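Local coordinates for CRP-like protein Clp (Xanthomonas campestris pv. campestris, PDB 3IWZ), which regulates virulence gene expression as a homodimeric DNA-binding transcription factor of the CRP family, whose DNA binding appears to be abolished by cyclic di-GMP, at residues F157-V160 / T161-I164; R190-L193 / A194-V197. All coordinates share one frame; numbering follows the deposited sequence.

Contact 1. Residues F157-V160 / T161-I164; sequences FLDV and TDRI
D159 turns its carboxylate back over the first turn of the helix that follows, and one oxygen, OD2, serves two donors. D162 N donates to D159 OD2 at a modelled 2.5 Å, shorter than usual, approaching from above the carboxylate plane. T161 OG1 also donates to D159 OD2, at a doubtfully short modelled distance. The carboxylate reaches both because chi1 of D159, 60°, sets CG between the backbone N and the carbonyl carbon. D159 is thus the N-cap of helix 160-172, in the hinge after helix 130-157, where the cyclic nucleotide-binding part of a CRP-type protein hands over to its winged helix-turn-helix domain. The D162 side chain, its CG anti to the backbone N (chi1 -179°), crosses that of D159 at about a right angle and runs back toward L158: L158 CD1 lies 3.3 Å from D162 OD1, and L158 CD2 3.6 Å from D162 OD2. The two carboxylate planes stand 77° apart, with 3.8 Å between D159 OD1 and D162 OD2; R166, salt-bridged to D162 OD1, probably offsets this like-charge proximity. R163 bends at chi3, and its NH1 donates a hydrogen bond to L158 O (3.1 Å), which lies in the guanidinium plane at its edge; V160 CA sits over one face, and NE turns to V197. V160 CG1 runs alongside I164 CD1, 4.0 Å away.

Contact 2. Residues R190-L193 / A194-V197; sequences RQEL and ARLV
E192 and R195, one helical turn apart on helix 190-197, meet through their charged ends: E192 OE2 lies 2.7 Å from R195 NE in a salt bridge. Its hydrogen-bond component is weak, with an N-H...O angle of 123°, and the two flat groups are turned 39° against each other instead of lying coplanar. R195 NH1 stands 3.0 Å from the same oxygen, so OE2 faces the NE and NH1 flank of the guanidinium. In E192, chi1 near -94°, away from a staggered value, puts CG in the guanidinium plane at its edge, 3.5 Å from R195 NH1, and the bend at chi2 turns OE2 to R195 NE. R195 in turn bends at chi3, so its head folds back along the helix and passes over Q191 CB, 3.9 Å from R195 NH1. Each charged group has a second partner: E192 OE1 is hydrogen-bonded to Y79, and R195 NH2 forms a salt bridge with E74, which would tend to hold both in their ionised forms.

L193, which buries about as much surface as either member of the charged pair, works mainly through its backbone. Its carbonyl oxygen receives V197 N at 3.1 Å, a fairly straight bond, and a weak one from L196 N, while V197 CG2 comes within 3.5 Å of L193 O. This helix is the first of the predicted helix-turn-helix motif. L193 packs on L208 and A194 on A204, both of helix 201-213, V197 touches T167 of helix 160-172, and the E192-R195 side faces V76 of strand 74-80, in the cyclic nucleotide-binding domain.

Overall arrangement
Contacts 1 and 2 lie in one DNA-binding domain, in series along the chain, with centres about 12 Å apart. Contact 1 is a surface contact at the start of helix 160-172, where a carboxylate caps the helix start and accepts from a hydroxyl. Contact 2 is partly buried: L193, A194 and V197 pack among helices 160-172 and 201-213, while L196 and the charged pair meet strand 74-80 of the other domain. The two meet directly. R163 NE reaches V197 O at 2.8 Å, a probable hydrogen bond between the helices, and I164 CG2 packs 3.6 Å from L193 CD2. I164, the buried residue of contact 1, thereby joins the apolar face of contact 2.

Contact 1. Residues F157-V160 / T161-I164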
ATOM      1  N   PHE D 157     -15.575   3.763  -2.914  1.00 36.55           N
ATOM      2  CA  PHE D 157     -16.941   3.306  -3.188  1.00 38.83           C
ATOM      3  C   PHE D 157     -17.930   3.117  -2.038  1.00 41.45           C
ATOM      4  O   PHE D 157     -19.133   2.988  -2.281  1.00 42.98           O
ATOM      5  CB  PHE D 157     -16.866   1.995  -3.980  1.00 38.04           C
ATOM      6  CG  PHE D 157     -15.971   2.069  -5.184  1.00 38.50           C
ATOM      7  CD1 PHE D 157     -16.343   2.818  -6.300  1.00 38.17           C
ATOM      8  CD2 PHE D 157     -14.739   1.422  -5.191  1.00 37.45           C
ATOM      9  CE1 PHE D 157     -15.497   2.922  -7.405  1.00 37.21           C
ATOM     10  CE2 PHE D 157     -13.888   1.523  -6.289  1.00 36.87           C
ATOM     11  CZ  PHE D 157     -14.270   2.275  -7.397  1.00 35.53           C
ATOM     12  N   LEU D 158     -17.448   3.075  -0.801  1.00 42.83           N
ATOM     13  CA  LEU D 158     -18.343   2.889   0.340  1.00 42.67           C
ATOM     14  C   LEU D 158     -18.598   4.178   1.099  1.00 42.64           C
ATOM     15  O   LEU D 158     -17.738   5.049   1.166  1.00 42.59           O
ATOM     16  CB  LEU D 158     -17.777   1.837   1.296  1.00 43.33           C
ATOM     17  CG  LEU D 158     -17.631   0.417   0.741  1.00 43.64           C
ATOM     18  CD1 LEU D 158     -17.116  -0.508   1.832  1.00 41.82           C
ATOM     19  CD2 LEU D 158     -18.970  -0.074   0.210  1.00 42.81           C
ATOM     20  N   ASP D 159     -19.794   4.293   1.676  1.00 45.47           N
ATOM     21  CA  ASP D 159     -20.172   5.485   2.432  1.00 45.11           C
ATOM     22  C   ASP D 159     -19.569   5.488   3.836  1.00 43.84           C
ATOM     23  O   ASP D 159     -19.185   4.446   4.362  1.00 41.69           O
ATOM     24  CB  ASP D 159     -21.697   5.590   2.539  1.00 47.01           C
ATOM     25  CG  ASP D 159     -22.312   4.392   3.227  1.00 50.19           C
ATOM     26  OD1 ASP D 159     -22.740   3.449   2.523  1.00 54.74           O
ATOM     27  OD2 ASP D 159     -22.347   4.385   4.475  1.00 49.89           O
ATOM     28  N   VAL D 160     -19.510   6.669   4.439  1.00 44.51           N
ATOM     29  CA  VAL D 160     -18.955   6.848   5.775  1.00 45.53           C
ATOM     30  C   VAL D 160     -19.520   5.827   6.764  1.00 46.80           C
ATOM     31  O   VAL D 160     -18.801   4.937   7.233  1.00 45.23           O
ATOM     32  CB  VAL D 160     -19.256   8.266   6.294  1.00 46.41           C
ATOM     33  CG1 VAL D 160     -18.360   8.591   7.478  1.00 47.31           C
ATOM     34  CG2 VAL D 160     -19.066   9.276   5.168  1.00 48.13           C
ATOM     35  N   THR D 161     -20.810   5.953   7.070  1.00 48.01           N
ATOM     36  CA  THR D 161     -21.466   5.043   8.003  1.00 48.61           C
ATOM     37  C   THR D 161     -21.062   3.613   7.671  1.00 49.63           C
ATOM     38  O   THR D 161     -20.722   2.824   8.555  1.00 50.53           O
ATOM     39  CB  THR D 161     -23.009   5.165   7.927  1.00 49.61           C
ATOM     40  OG1 THR D 161     -23.477   4.669   6.670  1.00 50.48           O
ATOM     41  CG2 THR D 161     -23.438   6.615   8.066  1.00 49.70           C
ATOM     42  N   ASP D 162     -21.088   3.289   6.383  1.00 50.68           N
ATOM     43  CA  ASP D 162     -20.722   1.958   5.924  1.00 52.26           C
ATOM     44  C   ASP D 162     -19.303   1.595   6.377  1.00 52.26           C
ATOM     45  O   ASP D 162     -19.091   0.543   6.979  1.00 52.12           O
ATOM     46  CB  ASP D 162     -20.816   1.898   4.397  1.00 55.59           C
ATOM     47  CG  ASP D 162     -20.474   0.530   3.839  1.00 59.14           C
ATOM     48  OD1 ASP D 162     -19.413  -0.020   4.211  1.00 62.27           O
ATOM     49  OD2 ASP D 162     -21.260   0.013   3.017  1.00 60.98           O
ATOM     50  N   ARG D 163     -18.337   2.470   6.090  1.00 51.00           N
ATOM     51  CA  ARG D 163     -16.941   2.222   6.461  1.00 49.07           C
ATOM     52  C   ARG D 163     -16.780   2.094   7.978  1.00 49.21           C
ATOM     53  O   ARG D 163     -16.046   1.237   8.461  1.00 49.14           O
ATOM     54  CB  ARG D 163     -16.019   3.348   5.948  1.00 46.54           C
ATOM     55  CG  ARG D 163     -16.235   3.763   4.488  1.00 44.05           C
ATOM     56  CD  ARG D 163     -15.007   4.460   3.856  1.00 43.09           C
ATOM     57  NE  ARG D 163     -14.689   5.789   4.391  1.00 38.82           N
ATOM     58  CZ  ARG D 163     -15.273   6.921   4.008  1.00 39.12           C
ATOM     59  NH1 ARG D 163     -16.223   6.911   3.079  1.00 41.55           N
ATOM     60  NH2 ARG D 163     -14.903   8.073   4.546  1.00 37.77           N
ATOM     61  N   ILE D 164     -17.464   2.951   8.727  1.00 49.72           N
ATOM     62  CA  ILE D 164     -17.371   2.916  10.182  1.00 50.88           C
ATOM     63  C   ILE D 164     -17.846   1.581  10.761  1.00 51.08           C
ATOM     64  O   ILE D 164     -17.203   1.024  11.652  1.00 50.27           O
ATOM     65  CB  ILE D 164     -18.180   4.064  10.820  1.00 51.97           C
ATOM     66  CG1 ILE D 164     -17.634   5.409  10.324  1.00 53.04           C
ATOM     67  CG2 ILE D 164     -18.099   3.974  12.342  1.00 51.96           C
ATOM     68  CD1 ILE D 164     -18.304   6.630  10.941  1.00 54.01           C
TER

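Contact 2. Residues R190-L193 / A194-V197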
ATOM      1  N   ARG D 190     -13.508   8.928  19.420  1.00 61.23           N
ATOM      2  CA  ARG D 190     -14.202   9.474  18.260  1.00 61.15           C
ATOM      3  C   ARG D 190     -13.187  10.010  17.255  1.00 60.96           C
ATOM      4  O   ARG D 190     -13.397   9.948  16.044  1.00 59.74           O
ATOM      5  CB  ARG D 190     -15.160  10.593  18.699  1.00 61.24           C
ATOM      6  CG  ARG D 190     -15.825  11.331  17.546  1.00 62.32           C
ATOM      7  CD  ARG D 190     -17.271  11.730  17.865  1.00 63.67           C
ATOM      8  NE  ARG D 190     -17.391  12.833  18.816  1.00 65.20           N
ATOM      9  CZ  ARG D 190     -18.548  13.401  19.153  1.00 65.03           C
ATOM     10  NH1 ARG D 190     -19.684  12.967  18.617  1.00 64.54           N
ATOM     11  NH2 ARG D 190     -18.575  14.409  20.015  1.00 64.70           N
ATOM     12  N   GLN D 191     -12.081  10.535  17.776  1.00 61.33           N
ATOM     13  CA  GLN D 191     -11.013  11.079  16.946  1.00 59.45           C
ATOM     14  C   GLN D 191     -10.382   9.978  16.098  1.00 57.12           C
ATOM     15  O   GLN D 191     -10.267  10.121  14.883  1.00 56.13           O
ATOM     16  CB  GLN D 191      -9.957  11.741  17.839  1.00 61.40           C
ATOM     17  CG  GLN D 191     -10.476  12.989  18.556  1.00 63.81           C
ATOM     18  CD  GLN D 191      -9.802  13.228  19.899  1.00 65.70           C
ATOM     19  OE1 GLN D 191      -9.936  12.422  20.829  1.00 65.98           O
ATOM     20  NE2 GLN D 191      -9.079  14.343  20.012  1.00 65.99           N
ATOM     21  N   GLU D 192      -9.985   8.880  16.741  1.00 55.94           N
ATOM     22  CA  GLU D 192      -9.364   7.752  16.044  1.00 54.35           C
ATOM     23  C   GLU D 192     -10.294   7.101  15.031  1.00 53.26           C
ATOM     24  O   GLU D 192      -9.851   6.655  13.973  1.00 52.58           O
ATOM     25  CB  GLU D 192      -8.882   6.694  17.042  1.00 55.60           C
ATOM     26  CG  GLU D 192      -7.418   6.844  17.441  1.00 56.83           C
ATOM     27  CD  GLU D 192      -6.467   6.661  16.264  1.00 56.06           C
ATOM     28  OE1 GLU D 192      -6.395   5.537  15.722  1.00 54.03           O
ATOM     29  OE2 GLU D 192      -5.793   7.641  15.882  1.00 56.30           O
ATOM     30  N   LEU D 193     -11.580   7.039  15.354  1.00 51.68           N
ATOM     31  CA  LEU D 193     -12.545   6.442  14.443  1.00 50.16           C
ATOM     32  C   LEU D 193     -12.543   7.240  13.148  1.00 49.05           C
ATOM     33  O   LEU D 193     -12.460   6.676  12.050  1.00 48.45           O
ATOM     34  CB  LEU D 193     -13.945   6.471  15.050  1.00 50.80           C
ATOM     35  CG  LEU D 193     -14.921   5.512  14.372  1.00 51.11           C
ATOM     36  CD1 LEU D 193     -14.405   4.091  14.542  1.00 51.03           C
ATOM     37  CD2 LEU D 193     -16.304   5.652  14.984  1.00 51.87           C
ATOM     38  N   ALA D 194     -12.624   8.557  13.289  1.00 46.95           N
ATOM     39  CA  ALA D 194     -12.626   9.451  12.142  1.00 47.37           C
ATOM     40  C   ALA D 194     -11.309   9.360  11.359  1.00 47.26           C
ATOM     41  O   ALA D 194     -11.283   9.557  10.147  1.00 49.16           O
ATOM     42  CB  ALA D 194     -12.870  10.868  12.600  1.00 45.64           C
ATOM     43  N   ARG D 195     -10.217   9.067  12.056  1.00 46.45           N
ATOM     44  CA  ARG D 195      -8.917   8.938  11.408  1.00 45.65           C
ATOM     45  C   ARG D 195      -8.812   7.583  10.712  1.00 43.78           C
ATOM     46  O   ARG D 195      -8.041   7.410   9.768  1.00 42.87           O
ATOM     47  CB  ARG D 195      -7.789   9.082  12.436  1.00 45.28           C
ATOM     48  CG  ARG D 195      -7.483  10.512  12.816  1.00 46.99           C
ATOM     49  CD  ARG D 195      -6.227  10.617  13.673  1.00 48.18           C
ATOM     50  NE  ARG D 195      -6.445  10.107  15.019  1.00 49.97           N
ATOM     51  CZ  ARG D 195      -6.180  10.789  16.127  1.00 50.92           C
ATOM     52  NH1 ARG D 195      -6.414  10.244  17.315  1.00 51.55           N
ATOM     53  NH2 ARG D 195      -5.679  12.017  16.047  1.00 50.81           N
ATOM     54  N   LEU D 196      -9.597   6.625  11.185  1.00 42.69           N
ATOM     55  CA  LEU D 196      -9.590   5.291  10.608  1.00 42.14           C
ATOM     56  C   LEU D 196     -10.346   5.216   9.296  1.00 40.93           C
ATOM     57  O   LEU D 196      -9.852   4.639   8.324  1.00 41.70           O
ATOM     58  CB  LEU D 196     -10.180   4.279  11.592  1.00 43.32           C
ATOM     59  CG  LEU D 196      -9.245   3.827  12.713  1.00 43.52           C
ATOM     60  CD1 LEU D 196     -10.021   3.059  13.762  1.00 44.36           C
ATOM     61  CD2 LEU D 196      -8.143   2.971  12.127  1.00 44.45           C
ATOM     62  N   VAL D 197     -11.538   5.802   9.261  1.00 37.99           N
ATOM     63  CA  VAL D 197     -12.360   5.758   8.050  1.00 35.85           C
ATOM     64  C   VAL D 197     -12.172   6.949   7.131  1.00 35.58           C
ATOM     65  O   VAL D 197     -12.748   6.991   6.053  1.00 35.01           O
ATOM     66  CB  VAL D 197     -13.868   5.655   8.390  1.00 35.06           C
ATOM     67  CG1 VAL D 197     -14.122   4.437   9.254  1.00 33.90           C
ATOM     68  CG2 VAL D 197     -14.337   6.920   9.088  1.00 32.74           C
TER